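Local coordinates for protein tricorn protease (Thermoplasma acidophilum, PDB 1K32) that probably cleaves peptides released by the proteasome, acting as a serine protease whose beta-propeller domains are thought to gate the passage of substrate and product, at residues I55-F60 with F108-G113; G354-D359 with R687-Y692; R239-F244 with Y268-D273. One frame throughout, in Å; residues are numbered along the deposited sequence.

Contact 1 of 3, residues I55-F60 with F108-G113; sequences INNARF and FTDVAG
N57 and D110 make the direct polar link between strands 55-60 and 110-113. Its amide standing perpendicular to the D110 carboxylate, N57 ND2 donates to D110 OD2 at 2.9 Å. The bond is nearly straight (171°), lies in the amide plane and meets the syn side of OD2, somewhat out of the carboxylate plane. A chi1 of -165°, which sets CG beside the carbonyl carbon, carries the N57 amide toward the neighbouring strand.

The apolar part joins R59 CG to V111 CG1 at 3.8 Å, where the arginine chain folds at chi2 and chi3.

Two waters complete the bridge. Water 1 accepts from N57 ND2 (2.7 Å) and R59 NH2 and donates to V111 O (3.0 Å); water 2, likewise in the guanidinium plane, accepts from R59 NH2 and donates to A112 O (2.9 Å).

The strand axes come no nearer than 7.9 Å and diverge by 35°, as first strands of adjacent propeller blades fanning out around the central channel. Across this gap the link runs through side chains and water, not backbone pairing: both N57 ND2 hydrogens are used, and R59 reaches the neighbouring blade's carbonyls through water, its charge having a weak, long partner in D21.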
ATOM      1  N   ILE A  55       8.911  33.620  49.292  1.00 18.33           N
ATOM      2  CA  ILE A  55       9.461  34.906  49.704  1.00 19.76           C
ATOM      3  C   ILE A  55      10.769  34.715  50.491  1.00 20.38           C
ATOM      4  O   ILE A  55      10.837  33.897  51.409  1.00 17.98           O
ATOM      5  CB  ILE A  55       8.458  35.668  50.573  1.00 21.31           C
ATOM      6  CG1 ILE A  55       7.156  35.871  49.785  1.00 22.21           C
ATOM      7  CG2 ILE A  55       9.069  36.987  51.034  1.00 20.71           C
ATOM      8  CD1 ILE A  55       5.992  36.396  50.621  1.00 23.47           C
ATOM      9  N   ASN A  56      11.808  35.464  50.121  1.00 21.77           N
ATOM     10  CA  ASN A  56      13.094  35.361  50.812  1.00 23.37           C
ATOM     11  C   ASN A  56      13.546  36.700  51.399  1.00 23.13           C
ATOM     12  O   ASN A  56      14.512  36.750  52.159  1.00 21.97           O
ATOM     13  CB  ASN A  56      14.181  34.834  49.863  1.00 22.84           C
ATOM     14  CG  ASN A  56      14.699  35.902  48.927  1.00 22.61           C
ATOM     15  OD1 ASN A  56      15.836  36.379  49.063  1.00 22.08           O
ATOM     16  ND2 ASN A  56      13.865  36.303  47.982  1.00 20.74           N
ATOM     17  N   ASN A  57      12.854  37.777  51.038  1.00 21.68           N
ATOM     18  CA  ASN A  57      13.194  39.110  51.528  1.00 20.13           C
ATOM     19  C   ASN A  57      11.957  40.002  51.568  1.00 19.47           C
ATOM     20  O   ASN A  57      11.083  39.891  50.721  1.00 15.70           O
ATOM     21  CB  ASN A  57      14.267  39.750  50.643  1.00 21.85           C
ATOM     22  CG  ASN A  57      14.927  40.959  51.305  1.00 25.13           C
ATOM     23  OD1 ASN A  57      15.074  40.993  52.517  1.00 24.80           O
ATOM     24  ND2 ASN A  57      15.341  41.950  50.502  1.00 26.38           N
ATOM     25  N   ALA A  58      11.892  40.871  52.571  1.00 18.73           N
ATOM     26  CA  ALA A  58      10.767  41.796  52.744  1.00 19.99           C
ATOM     27  C   ALA A  58      11.314  43.004  53.482  1.00 21.15           C
ATOM     28  O   ALA A  58      11.944  42.852  54.530  1.00 17.58           O
ATOM     29  CB  ALA A  58       9.652  41.148  53.558  1.00 19.17           C
ATOM     30  N   ARG A  59      11.070  44.189  52.926  1.00 18.95           N
ATOM     31  CA  ARG A  59      11.569  45.432  53.496  1.00 20.43           C
ATOM     32  C   ARG A  59      10.486  46.473  53.723  1.00 20.94           C
ATOM     33  O   ARG A  59       9.726  46.792  52.807  1.00 21.88           O
ATOM     34  CB  ARG A  59      12.633  46.042  52.569  1.00 20.72           C
ATOM     35  CG  ARG A  59      13.952  45.269  52.485  1.00 21.79           C
ATOM     36  CD  ARG A  59      14.687  45.326  53.824  1.00 23.90           C
ATOM     37  NE  ARG A  59      15.053  46.693  54.177  1.00 25.67           N
ATOM     38  CZ  ARG A  59      16.023  47.385  53.587  1.00 27.37           C
ATOM     39  NH1 ARG A  59      16.284  48.626  53.972  1.00 28.07           N
ATOM     40  NH2 ARG A  59      16.741  46.834  52.621  1.00 28.75           N
ATOM     41  N   PHE A  60      10.438  47.009  54.940  1.00 21.81           N
ATOM     42  CA  PHE A  60       9.490  48.065  55.297  1.00 22.94           C
ATOM     43  C   PHE A  60       9.899  49.337  54.556  1.00 23.50           C
ATOM     44  O   PHE A  60      11.084  49.632  54.448  1.00 22.69           O
ATOM     45  CB  PHE A  60       9.563  48.428  56.791  1.00 20.65           C
ATOM     46  CG  PHE A  60       8.808  47.506  57.717  1.00 21.68           C
ATOM     47  CD1 PHE A  60       9.492  46.664  58.589  1.00 22.78           C
ATOM     48  CD2 PHE A  60       7.423  47.541  57.779  1.00 23.05           C
ATOM     49  CE1 PHE A  60       8.801  45.876  59.519  1.00 24.90           C
ATOM     50  CE2 PHE A  60       6.719  46.757  58.700  1.00 22.81           C
ATOM     51  CZ  PHE A  60       7.410  45.926  59.572  1.00 22.49           C
ATOM     52  N   PHE A 108      19.140  37.404  42.733  1.00 20.97           N
ATOM     53  CA  PHE A 108      19.100  38.766  42.225  1.00 22.08           C
ATOM     54  C   PHE A 108      17.726  39.344  41.902  1.00 19.22           C
ATOM     55  O   PHE A 108      16.739  38.619  41.833  1.00 18.69           O
ATOM     56  CB  PHE A 108      20.065  38.878  41.033  1.00 22.57           C
ATOM     57  CG  PHE A 108      21.517  38.678  41.416  1.00 24.91           C
ATOM     58  CD1 PHE A 108      22.502  38.522  40.434  1.00 24.87           C
ATOM     59  CD2 PHE A 108      21.907  38.688  42.762  1.00 25.03           C
ATOM     60  CE1 PHE A 108      23.852  38.387  40.780  1.00 23.60           C
ATOM     61  CE2 PHE A 108      23.265  38.552  43.121  1.00 25.68           C
ATOM     62  CZ  PHE A 108      24.235  38.403  42.122  1.00 23.61           C
ATOM     63  N   THR A 109      17.691  40.657  41.684  1.00 18.09           N
ATOM     64  CA  THR A 109      16.450  41.393  41.448  1.00 18.76           C
ATOM     65  C   THR A 109      15.863  41.415  42.844  1.00 19.68           C
ATOM     66  O   THR A 109      15.123  40.504  43.252  1.00 15.40           O
ATOM     67  CB  THR A 109      15.489  40.678  40.503  1.00 19.08           C
ATOM     68  OG1 THR A 109      16.115  40.544  39.222  1.00 25.44           O
ATOM     69  CG2 THR A 109      14.186  41.485  40.350  1.00 20.18           C
ATOM     70  N   ASP A 110      16.230  42.459  43.578  1.00 19.17           N
ATOM     71  CA  ASP A 110      15.812  42.599  44.962  1.00 21.62           C
ATOM     72  C   ASP A 110      15.739  44.064  45.369  1.00 19.98           C
ATOM     73  O   ASP A 110      16.027  44.953  44.575  1.00 23.63           O
ATOM     74  CB  ASP A 110      16.833  41.869  45.847  1.00 21.81           C
ATOM     75  CG  ASP A 110      16.292  41.519  47.222  1.00 24.86           C
ATOM     76  OD1 ASP A 110      17.003  40.797  47.962  1.00 27.08           O
ATOM     77  OD2 ASP A 110      15.179  41.951  47.565  1.00 24.47           O
ATOM     78  N   VAL A 111      15.326  44.302  46.608  1.00 18.65           N
ATOM     79  CA  VAL A 111      15.253  45.647  47.155  1.00 18.46           C
ATOM     80  C   VAL A 111      16.686  45.990  47.528  1.00 19.02           C
ATOM     81  O   VAL A 111      17.380  45.167  48.126  1.00 18.00           O
ATOM     82  CB  VAL A 111      14.386  45.677  48.420  1.00 18.87           C
ATOM     83  CG1 VAL A 111      14.533  47.019  49.118  1.00 20.60           C
ATOM     84  CG2 VAL A 111      12.933  45.404  48.056  1.00 16.91           C
ATOM     85  N   ALA A 112      17.139  47.182  47.165  1.00 16.18           N
ATOM     86  CA  ALA A 112      18.509  47.589  47.469  1.00 18.54           C
ATOM     87  C   ALA A 112      18.562  48.622  48.591  1.00 20.56           C
ATOM     88  O   ALA A 112      19.566  48.726  49.308  1.00 20.82           O
ATOM     89  CB  ALA A 112      19.166  48.150  46.216  1.00 16.13           C
ATOM     90  N   GLY A 113      17.475  49.380  48.735  1.00 18.25           N
ATOM     91  CA  GLY A 113      17.407  50.407  49.755  1.00 20.96           C
ATOM     92  C   GLY A 113      16.337  51.438  49.431  1.00 22.17           C
ATOM     93  O   GLY A 113      15.549  51.263  48.495  1.00 21.19           O
TER
HETATM   94  O   HOH W   1      16.845  44.189  50.940  1.00 27.02           O
HETATM   95  O   HOH W   2      19.197  48.875  52.208  1.00 20.81           O

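Contact 2 of 3, residues G354-D359 with R687-Y692; sequences GTREGD and RIYEKY
R356 and Y689 each leave the backbone with CG anti to N (chi1 -170° and -177°), and R356 then runs extended from CG to NE, so the two side chains meet from opposite directions. The guanidinium hangs over one face of the tyrosine ring: NH1 stands 3.5 Å above the ring plane, displaced toward the rim, and lies 3.6 Å from CE2 of Y689. NE of R356 is equally close to that carbon. The planes are steeply inclined, 62° apart, so the group leans on the ring with one edge instead of lying flat. R356 CZ is 4.4 Å from the Y689 ring centroid, an off-centre cation-pi contact.

The Y689 hydroxyl is hydrogen-bonded to D665 OD2, which also forms a weak, long ion pair with R356; W668 meets the tyrosine ring edge-to-face. Both come from helix 656-674, which thereby fixes the phenol and flanks the arginine.

R356 sits in the type I turn T355-G358, closed by G358 N to T355 O at 3.1 Å, with T355 N bonded back to G358 O, and reinforced by an ST turn from T355 OG1. The arrangement is a beta-hairpin tip of a seven-bladed propeller reaching, at the surface, a helix of the C1 domain.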
ATOM      1  N   GLY A 354      19.712   2.284  49.694  1.00 23.91           N
ATOM      2  CA  GLY A 354      20.711   3.138  50.289  1.00 23.72           C
ATOM      3  C   GLY A 354      20.246   3.733  51.599  1.00 25.55           C
ATOM      4  O   GLY A 354      19.084   4.115  51.755  1.00 24.30           O
ATOM      5  N   THR A 355      21.172   3.793  52.545  1.00 26.72           N
ATOM      6  CA  THR A 355      20.916   4.341  53.868  1.00 29.20           C
ATOM      7  C   THR A 355      22.089   5.254  54.178  1.00 29.89           C
ATOM      8  O   THR A 355      23.008   5.396  53.378  1.00 27.99           O
ATOM      9  CB  THR A 355      20.871   3.239  54.950  1.00 30.58           C
ATOM     10  OG1 THR A 355      22.157   2.610  55.047  1.00 32.57           O
ATOM     11  CG2 THR A 355      19.843   2.184  54.601  1.00 32.48           C
ATOM     12  N   ARG A 356      22.062   5.857  55.352  1.00 31.05           N
ATOM     13  CA  ARG A 356      23.137   6.741  55.752  1.00 33.69           C
ATOM     14  C   ARG A 356      24.461   5.964  55.845  1.00 31.42           C
ATOM     15  O   ARG A 356      25.531   6.547  55.719  1.00 31.23           O
ATOM     16  CB  ARG A 356      22.773   7.387  57.093  1.00 37.02           C
ATOM     17  CG  ARG A 356      23.682   8.509  57.536  1.00 43.51           C
ATOM     18  CD  ARG A 356      22.989   9.368  58.590  1.00 45.40           C
ATOM     19  NE  ARG A 356      23.931  10.222  59.304  1.00 48.05           N
ATOM     20  CZ  ARG A 356      24.778   9.779  60.226  1.00 50.51           C
ATOM     21  NH1 ARG A 356      25.608  10.623  60.826  1.00 51.61           N
ATOM     22  NH2 ARG A 356      24.784   8.491  60.554  1.00 50.86           N
ATOM     23  N   GLU A 357      24.385   4.650  56.033  1.00 30.22           N
ATOM     24  CA  GLU A 357      25.593   3.827  56.154  1.00 31.61           C
ATOM     25  C   GLU A 357      26.199   3.396  54.820  1.00 28.85           C
ATOM     26  O   GLU A 357      27.374   3.084  54.748  1.00 27.59           O
ATOM     27  CB  GLU A 357      25.312   2.579  57.001  1.00 32.76           C
ATOM     28  CG  GLU A 357      24.862   2.894  58.418  1.00 38.63           C
ATOM     29  CD  GLU A 357      25.880   3.728  59.169  1.00 43.85           C
ATOM     30  OE1 GLU A 357      25.545   4.260  60.251  1.00 46.65           O
ATOM     31  OE2 GLU A 357      27.024   3.850  58.682  1.00 47.54           O
ATOM     32  N   GLY A 358      25.392   3.377  53.766  1.00 28.50           N
ATOM     33  CA  GLY A 358      25.904   2.974  52.468  1.00 27.33           C
ATOM     34  C   GLY A 358      24.834   2.295  51.648  1.00 24.10           C
ATOM     35  O   GLY A 358      23.656   2.421  51.957  1.00 26.60           O
ATOM     36  N   ASP A 359      25.227   1.562  50.613  1.00 23.86           N
ATOM     37  CA  ASP A 359      24.250   0.903  49.753  1.00 23.98           C
ATOM     38  C   ASP A 359      24.251  -0.598  49.982  1.00 25.05           C
ATOM     39  O   ASP A 359      25.303  -1.199  50.211  1.00 24.85           O
ATOM     40  CB  ASP A 359      24.545   1.225  48.285  1.00 22.70           C
ATOM     41  CG  ASP A 359      24.186   2.669  47.908  1.00 24.46           C
ATOM     42  OD1 ASP A 359      24.747   3.172  46.916  1.00 24.62           O
ATOM     43  OD2 ASP A 359      23.345   3.299  48.587  1.00 21.15           O
ATOM     44  N   ARG A 687      31.972  17.382  62.969  1.00 28.53           N
ATOM     45  CA  ARG A 687      31.838  18.599  63.746  1.00 29.70           C
ATOM     46  C   ARG A 687      30.540  19.358  63.426  1.00 29.38           C
ATOM     47  O   ARG A 687      29.965  20.021  64.292  1.00 28.64           O
ATOM     48  CB  ARG A 687      33.041  19.487  63.447  1.00 31.75           C
ATOM     49  CG  ARG A 687      33.210  20.693  64.327  1.00 34.83           C
ATOM     50  CD  ARG A 687      34.385  21.508  63.809  1.00 37.71           C
ATOM     51  NE  ARG A 687      34.008  22.297  62.638  1.00 40.86           N
ATOM     52  CZ  ARG A 687      34.811  22.561  61.612  1.00 41.01           C
ATOM     53  NH1 ARG A 687      34.368  23.295  60.605  1.00 43.69           N
ATOM     54  NH2 ARG A 687      36.044  22.077  61.575  1.00 42.11           N
ATOM     55  N   ILE A 688      30.064  19.244  62.194  1.00 26.92           N
ATOM     56  CA  ILE A 688      28.869  19.983  61.801  1.00 27.09           C
ATOM     57  C   ILE A 688      27.559  19.206  61.750  1.00 25.64           C
ATOM     58  O   ILE A 688      26.489  19.819  61.711  1.00 24.98           O
ATOM     59  CB  ILE A 688      29.061  20.651  60.403  1.00 26.93           C
ATOM     60  CG1 ILE A 688      29.141  19.582  59.312  1.00 26.58           C
ATOM     61  CG2 ILE A 688      30.329  21.487  60.389  1.00 28.35           C
ATOM     62  CD1 ILE A 688      29.196  20.147  57.901  1.00 30.12           C
ATOM     63  N   TYR A 689      27.632  17.876  61.751  1.00 23.13           N
ATOM     64  CA  TYR A 689      26.430  17.068  61.648  1.00 23.98           C
ATOM     65  C   TYR A 689      25.241  17.391  62.546  1.00 26.23           C
ATOM     66  O   TYR A 689      24.149  17.676  62.039  1.00 23.71           O
ATOM     67  CB  TYR A 689      26.748  15.574  61.806  1.00 24.93           C
ATOM     68  CG  TYR A 689      25.515  14.706  61.635  1.00 23.09           C
ATOM     69  CD1 TYR A 689      24.752  14.310  62.733  1.00 23.78           C
ATOM     70  CD2 TYR A 689      25.057  14.365  60.364  1.00 23.69           C
ATOM     71  CE1 TYR A 689      23.555  13.603  62.569  1.00 23.78           C
ATOM     72  CE2 TYR A 689      23.870  13.660  60.187  1.00 24.39           C
ATOM     73  CZ  TYR A 689      23.125  13.287  61.295  1.00 24.35           C
ATOM     74  OH  TYR A 689      21.945  12.610  61.121  1.00 25.13           O
ATOM     75  N   GLU A 690      25.435  17.342  63.865  1.00 24.97           N
ATOM     76  CA  GLU A 690      24.319  17.565  64.798  1.00 28.00           C
ATOM     77  C   GLU A 690      23.706  18.956  64.721  1.00 25.38           C
ATOM     78  O   GLU A 690      22.498  19.112  64.645  1.00 20.99           O
ATOM     79  CB  GLU A 690      24.753  17.293  66.247  1.00 31.82           C
ATOM     80  CG  GLU A 690      23.594  17.390  67.236  1.00 40.65           C
ATOM     81  CD  GLU A 690      24.032  17.395  68.687  1.00 45.99           C
ATOM     82  OE1 GLU A 690      23.157  17.547  69.571  1.00 49.71           O
ATOM     83  OE2 GLU A 690      25.247  17.249  68.946  1.00 50.37           O
ATOM     84  N   LYS A 691      24.563  19.959  64.769  1.00 24.60           N
ATOM     85  CA  LYS A 691      24.148  21.353  64.708  1.00 26.22           C
ATOM     86  C   LYS A 691      23.093  21.598  63.622  1.00 24.52           C
ATOM     87  O   LYS A 691      22.056  22.210  63.877  1.00 24.57           O
ATOM     88  CB  LYS A 691      25.408  22.191  64.490  1.00 26.70           C
ATOM     89  CG  LYS A 691      25.267  23.524  63.836  1.00 28.32           C
ATOM     90  CD  LYS A 691      26.644  24.191  63.772  1.00 26.58           C
ATOM     91  CE  LYS A 691      27.221  24.362  65.192  1.00 27.38           C
ATOM     92  NZ  LYS A 691      28.426  25.216  65.259  1.00 24.07           N
ATOM     93  N   TYR A 692      23.336  21.114  62.415  1.00 21.00           N
ATOM     94  CA  TYR A 692      22.364  21.327  61.355  1.00 21.13           C
ATOM     95  C   TYR A 692      21.264  20.278  61.329  1.00 20.94           C
ATOM     96  O   TYR A 692      20.138  20.563  60.925  1.00 16.28           O
ATOM     97  CB  TYR A 692      23.081  21.436  60.013  1.00 20.58           C
ATOM     98  CG  TYR A 692      23.976  22.651  60.016  1.00 21.97           C
ATOM     99  CD1 TYR A 692      25.355  22.531  60.182  1.00 17.95           C
ATOM    100  CD2 TYR A 692      23.426  23.930  59.934  1.00 19.94           C
ATOM    101  CE1 TYR A 692      26.159  23.656  60.262  1.00 20.74           C
ATOM    102  CE2 TYR A 692      24.213  25.055  60.017  1.00 19.38           C
ATOM    103  CZ  TYR A 692      25.576  24.922  60.179  1.00 21.73           C
ATOM    104  OH  TYR A 692      26.351  26.052  60.266  1.00 20.78           O
TER

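Contact 3 of 3, residues R239-F244 with Y268-D273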
ATOM      1  N   ARG A 239      34.745  47.673  65.294  1.00 34.15           N
ATOM      2  CA  ARG A 239      34.280  47.087  66.547  1.00 34.96           C
ATOM      3  C   ARG A 239      33.577  45.749  66.316  1.00 34.25           C
ATOM      4  O   ARG A 239      32.915  45.545  65.297  1.00 30.37           O
ATOM      5  CB  ARG A 239      33.316  48.035  67.259  1.00 36.41           C
ATOM      6  CG  ARG A 239      33.930  49.360  67.652  1.00 41.03           C
ATOM      7  CD  ARG A 239      32.895  50.282  68.258  1.00 43.76           C
ATOM      8  NE  ARG A 239      33.436  51.618  68.478  1.00 47.15           N
ATOM      9  CZ  ARG A 239      32.729  52.643  68.942  1.00 48.20           C
ATOM     10  NH1 ARG A 239      33.311  53.823  69.108  1.00 48.95           N
ATOM     11  NH2 ARG A 239      31.443  52.487  69.238  1.00 48.53           N
ATOM     12  N   LYS A 240      33.727  44.846  67.281  1.00 33.25           N
ATOM     13  CA  LYS A 240      33.110  43.523  67.231  1.00 32.44           C
ATOM     14  C   LYS A 240      32.036  43.499  68.319  1.00 32.81           C
ATOM     15  O   LYS A 240      32.354  43.601  69.503  1.00 33.50           O
ATOM     16  CB  LYS A 240      34.183  42.458  67.491  1.00 32.56           C
ATOM     17  CG  LYS A 240      33.705  41.014  67.515  1.00 30.96           C
ATOM     18  CD  LYS A 240      34.906  40.094  67.692  1.00 34.02           C
ATOM     19  CE  LYS A 240      34.518  38.636  67.834  1.00 34.72           C
ATOM     20  NZ  LYS A 240      33.716  38.367  69.056  1.00 35.79           N
ATOM     21  N   HIS A 241      30.771  43.360  67.924  1.00 31.58           N
ATOM     22  CA  HIS A 241      29.671  43.378  68.884  1.00 31.50           C
ATOM     23  C   HIS A 241      29.042  42.071  69.349  1.00 30.61           C
ATOM     24  O   HIS A 241      28.173  42.098  70.215  1.00 30.41           O
ATOM     25  CB  HIS A 241      28.547  44.276  68.370  1.00 32.11           C
ATOM     26  CG  HIS A 241      28.990  45.665  68.055  1.00 33.56           C
ATOM     27  ND1 HIS A 241      29.443  46.034  66.809  1.00 35.16           N
ATOM     28  CD2 HIS A 241      29.089  46.768  68.834  1.00 35.07           C
ATOM     29  CE1 HIS A 241      29.803  47.304  66.833  1.00 36.77           C
ATOM     30  NE2 HIS A 241      29.599  47.774  68.049  1.00 36.86           N
ATOM     31  N   THR A 242      29.458  40.942  68.788  1.00 29.43           N
ATOM     32  CA  THR A 242      28.884  39.661  69.184  1.00 27.85           C
ATOM     33  C   THR A 242      29.931  38.576  69.251  1.00 26.96           C
ATOM     34  O   THR A 242      30.998  38.696  68.657  1.00 27.96           O
ATOM     35  CB  THR A 242      27.809  39.188  68.186  1.00 30.16           C
ATOM     36  OG1 THR A 242      28.410  38.981  66.897  1.00 26.92           O
ATOM     37  CG2 THR A 242      26.691  40.224  68.076  1.00 29.12           C
ATOM     38  N   SER A 243      29.607  37.504  69.966  1.00 27.72           N
ATOM     39  CA  SER A 243      30.503  36.364  70.114  1.00 27.92           C
ATOM     40  C   SER A 243      29.734  35.053  69.970  1.00 27.71           C
ATOM     41  O   SER A 243      29.852  34.163  70.804  1.00 28.74           O
ATOM     42  CB  SER A 243      31.197  36.405  71.480  1.00 29.51           C
ATOM     43  OG  SER A 243      32.139  37.455  71.539  1.00 31.06           O
ATOM     44  N   PHE A 244      28.947  34.939  68.907  1.00 26.68           N
ATOM     45  CA  PHE A 244      28.164  33.735  68.665  1.00 27.03           C
ATOM     46  C   PHE A 244      29.059  32.522  68.382  1.00 27.43           C
ATOM     47  O   PHE A 244      30.151  32.664  67.840  1.00 26.91           O
ATOM     48  CB  PHE A 244      27.239  33.936  67.461  1.00 24.97           C
ATOM     49  CG  PHE A 244      26.330  35.125  67.571  1.00 23.77           C
ATOM     50  CD1 PHE A 244      26.328  36.104  66.579  1.00 23.02           C
ATOM     51  CD2 PHE A 244      25.439  35.245  68.633  1.00 25.73           C
ATOM     52  CE1 PHE A 244      25.450  37.185  66.642  1.00 23.60           C
ATOM     53  CE2 PHE A 244      24.555  36.319  68.703  1.00 25.71           C
ATOM     54  CZ  PHE A 244      24.562  37.290  67.703  1.00 25.23           C
ATOM     55  N   TYR A 268      16.385  37.578  66.300  1.00 24.79           N
ATOM     56  CA  TYR A 268      16.983  38.307  67.406  1.00 25.84           C
ATOM     57  C   TYR A 268      17.057  39.811  67.151  1.00 27.03           C
ATOM     58  O   TYR A 268      16.999  40.261  66.010  1.00 23.81           O
ATOM     59  CB  TYR A 268      18.400  37.819  67.661  1.00 24.81           C
ATOM     60  CG  TYR A 268      18.546  36.370  68.083  1.00 26.87           C
ATOM     61  CD1 TYR A 268      18.527  35.337  67.149  1.00 26.21           C
ATOM     62  CD2 TYR A 268      18.785  36.044  69.414  1.00 26.93           C
ATOM     63  CE1 TYR A 268      18.758  34.004  67.539  1.00 29.08           C
ATOM     64  CE2 TYR A 268      19.015  34.722  69.812  1.00 27.62           C
ATOM     65  CZ  TYR A 268      19.006  33.715  68.875  1.00 27.66           C
ATOM     66  OH  TYR A 268      19.285  32.428  69.275  1.00 31.37           O
ATOM     67  N   ILE A 269      17.210  40.572  68.231  1.00 27.53           N
ATOM     68  CA  ILE A 269      17.338  42.020  68.146  1.00 29.80           C
ATOM     69  C   ILE A 269      18.644  42.447  68.805  1.00 29.62           C
ATOM     70  O   ILE A 269      18.966  42.008  69.909  1.00 30.00           O
ATOM     71  CB  ILE A 269      16.203  42.765  68.880  1.00 30.42           C
ATOM     72  CG1 ILE A 269      14.861  42.513  68.198  1.00 32.75           C
ATOM     73  CG2 ILE A 269      16.517  44.256  68.917  1.00 30.00           C
ATOM     74  CD1 ILE A 269      13.707  43.279  68.835  1.00 32.84           C
ATOM     75  N   PHE A 270      19.392  43.299  68.118  1.00 30.09           N
ATOM     76  CA  PHE A 270      20.638  43.823  68.653  1.00 32.01           C
ATOM     77  C   PHE A 270      20.456  45.323  68.882  1.00 34.39           C
ATOM     78  O   PHE A 270      20.141  46.068  67.945  1.00 32.34           O
ATOM     79  CB  PHE A 270      21.787  43.595  67.673  1.00 33.46           C
ATOM     80  CG  PHE A 270      23.062  44.292  68.067  1.00 33.78           C
ATOM     81  CD1 PHE A 270      23.714  43.961  69.247  1.00 33.22           C
ATOM     82  CD2 PHE A 270      23.600  45.290  67.263  1.00 35.08           C
ATOM     83  CE1 PHE A 270      24.884  44.616  69.619  1.00 34.75           C
ATOM     84  CE2 PHE A 270      24.773  45.952  67.630  1.00 33.88           C
ATOM     85  CZ  PHE A 270      25.412  45.613  68.810  1.00 34.75           C
ATOM     86  N   ASN A 271      20.632  45.756  70.130  1.00 35.37           N
ATOM     87  CA  ASN A 271      20.499  47.172  70.474  1.00 38.07           C
ATOM     88  C   ASN A 271      21.879  47.830  70.454  1.00 38.01           C
ATOM     89  O   ASN A 271      22.690  47.612  71.348  1.00 37.57           O
ATOM     90  CB  ASN A 271      19.887  47.345  71.869  1.00 40.33           C
ATOM     91  CG  ASN A 271      18.525  46.700  71.995  1.00 42.93           C
ATOM     92  OD1 ASN A 271      18.412  45.488  72.182  1.00 45.45           O
ATOM     93  ND2 ASN A 271      17.474  47.509  71.892  1.00 46.01           N
ATOM     94  N   PRO A 272      22.161  48.644  69.430  1.00 38.15           N
ATOM     95  CA  PRO A 272      23.458  49.317  69.326  1.00 38.37           C
ATOM     96  C   PRO A 272      23.769  50.175  70.549  1.00 40.05           C
ATOM     97  O   PRO A 272      24.930  50.387  70.889  1.00 38.87           O
ATOM     98  CB  PRO A 272      23.307  50.156  68.066  1.00 38.54           C
ATOM     99  CG  PRO A 272      22.324  49.373  67.252  1.00 39.08           C
ATOM    100  CD  PRO A 272      21.305  48.981  68.283  1.00 37.56           C
ATOM    101  N   ASP A 273      22.729  50.680  71.200  1.00 42.15           N
ATOM    102  CA  ASP A 273      22.912  51.515  72.381  1.00 45.99           C
ATOM    103  C   ASP A 273      23.510  50.726  73.531  1.00 46.42           C
ATOM    104  O   ASP A 273      24.592  51.037  74.027  1.00 46.85           O
ATOM    105  CB  ASP A 273      21.572  52.096  72.837  1.00 49.28           C
ATOM    106  CG  ASP A 273      21.052  53.159  71.902  1.00 52.13           C
ATOM    107  OD1 ASP A 273      19.915  53.633  72.119  1.00 55.19           O
ATOM    108  OD2 ASP A 273      21.781  53.525  70.953  1.00 54.29           O
TER
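The F270 ring carries P272 N from its own segment over one face, offset toward the rim, and presents its far corner, CZ, to H241 of 239-244. The H241 and F270 rings are oblique to each other, their planes 56° apart and their centroids 5.5 Å; Y217 meets the H241 ring as well. The pair bridges two neighbouring blades of a six-bladed beta-propeller: H241 directly follows the outermost strand 239-240 of one, and F270 lies on strand 266-270, the third of the next.

Contact is tightest at the histidine's CB, which F270 CZ approaches to 3.4 Å; H241 CG is 3.7 Å from the same CZ. The phenylalanine reaches across because its CG is anti to the backbone N (chi1 171°), which directs the ring away from its strand toward H241; the side chains cross at about a right angle. I259 and F261 of strand 259-263 pack against F270 within its own blade. Cutting F270 back to an alanine is likely to open a gap between the blades, leaving H241 CB without its neighbour and I259 and F261 less covered.

Beyond H241 the chain runs on, extended. T242 CB lies over one face of the F244 ring, 3.4 Å above its plane, and both side chains touch I277 of the outermost strand of F270's blade. The T242 hydroxyl is bonded to Q227 and to I228 N, in the blade that H241 leaves. At the exposed surface the K240 chain bends only at chi4 (-64°), and NZ donates to T242 O at 2.8 Å.

In the fold
Contacts 1 and 3 belong to the same six-bladed propeller, centres 23 Å and nearest atoms about 11 Å apart: one bridges first strands beside the channel, the other an outermost strand's end with the next blade's third strand. The sixth blade ties them, since its innermost strand 249-254 touches N57 and R59 of contact 1 and its third strand carries F270 of contact 3. Contact 2 joins the second propeller to the C1 domain, its centre 34 Å from contact 1 and 33 Å from contact 3, though its nearest atoms are about 8 Å from the latter; K691 O accepts from Y247 OH, between the segments of contact 3. D359 pairs with R972 of the peptidase family region.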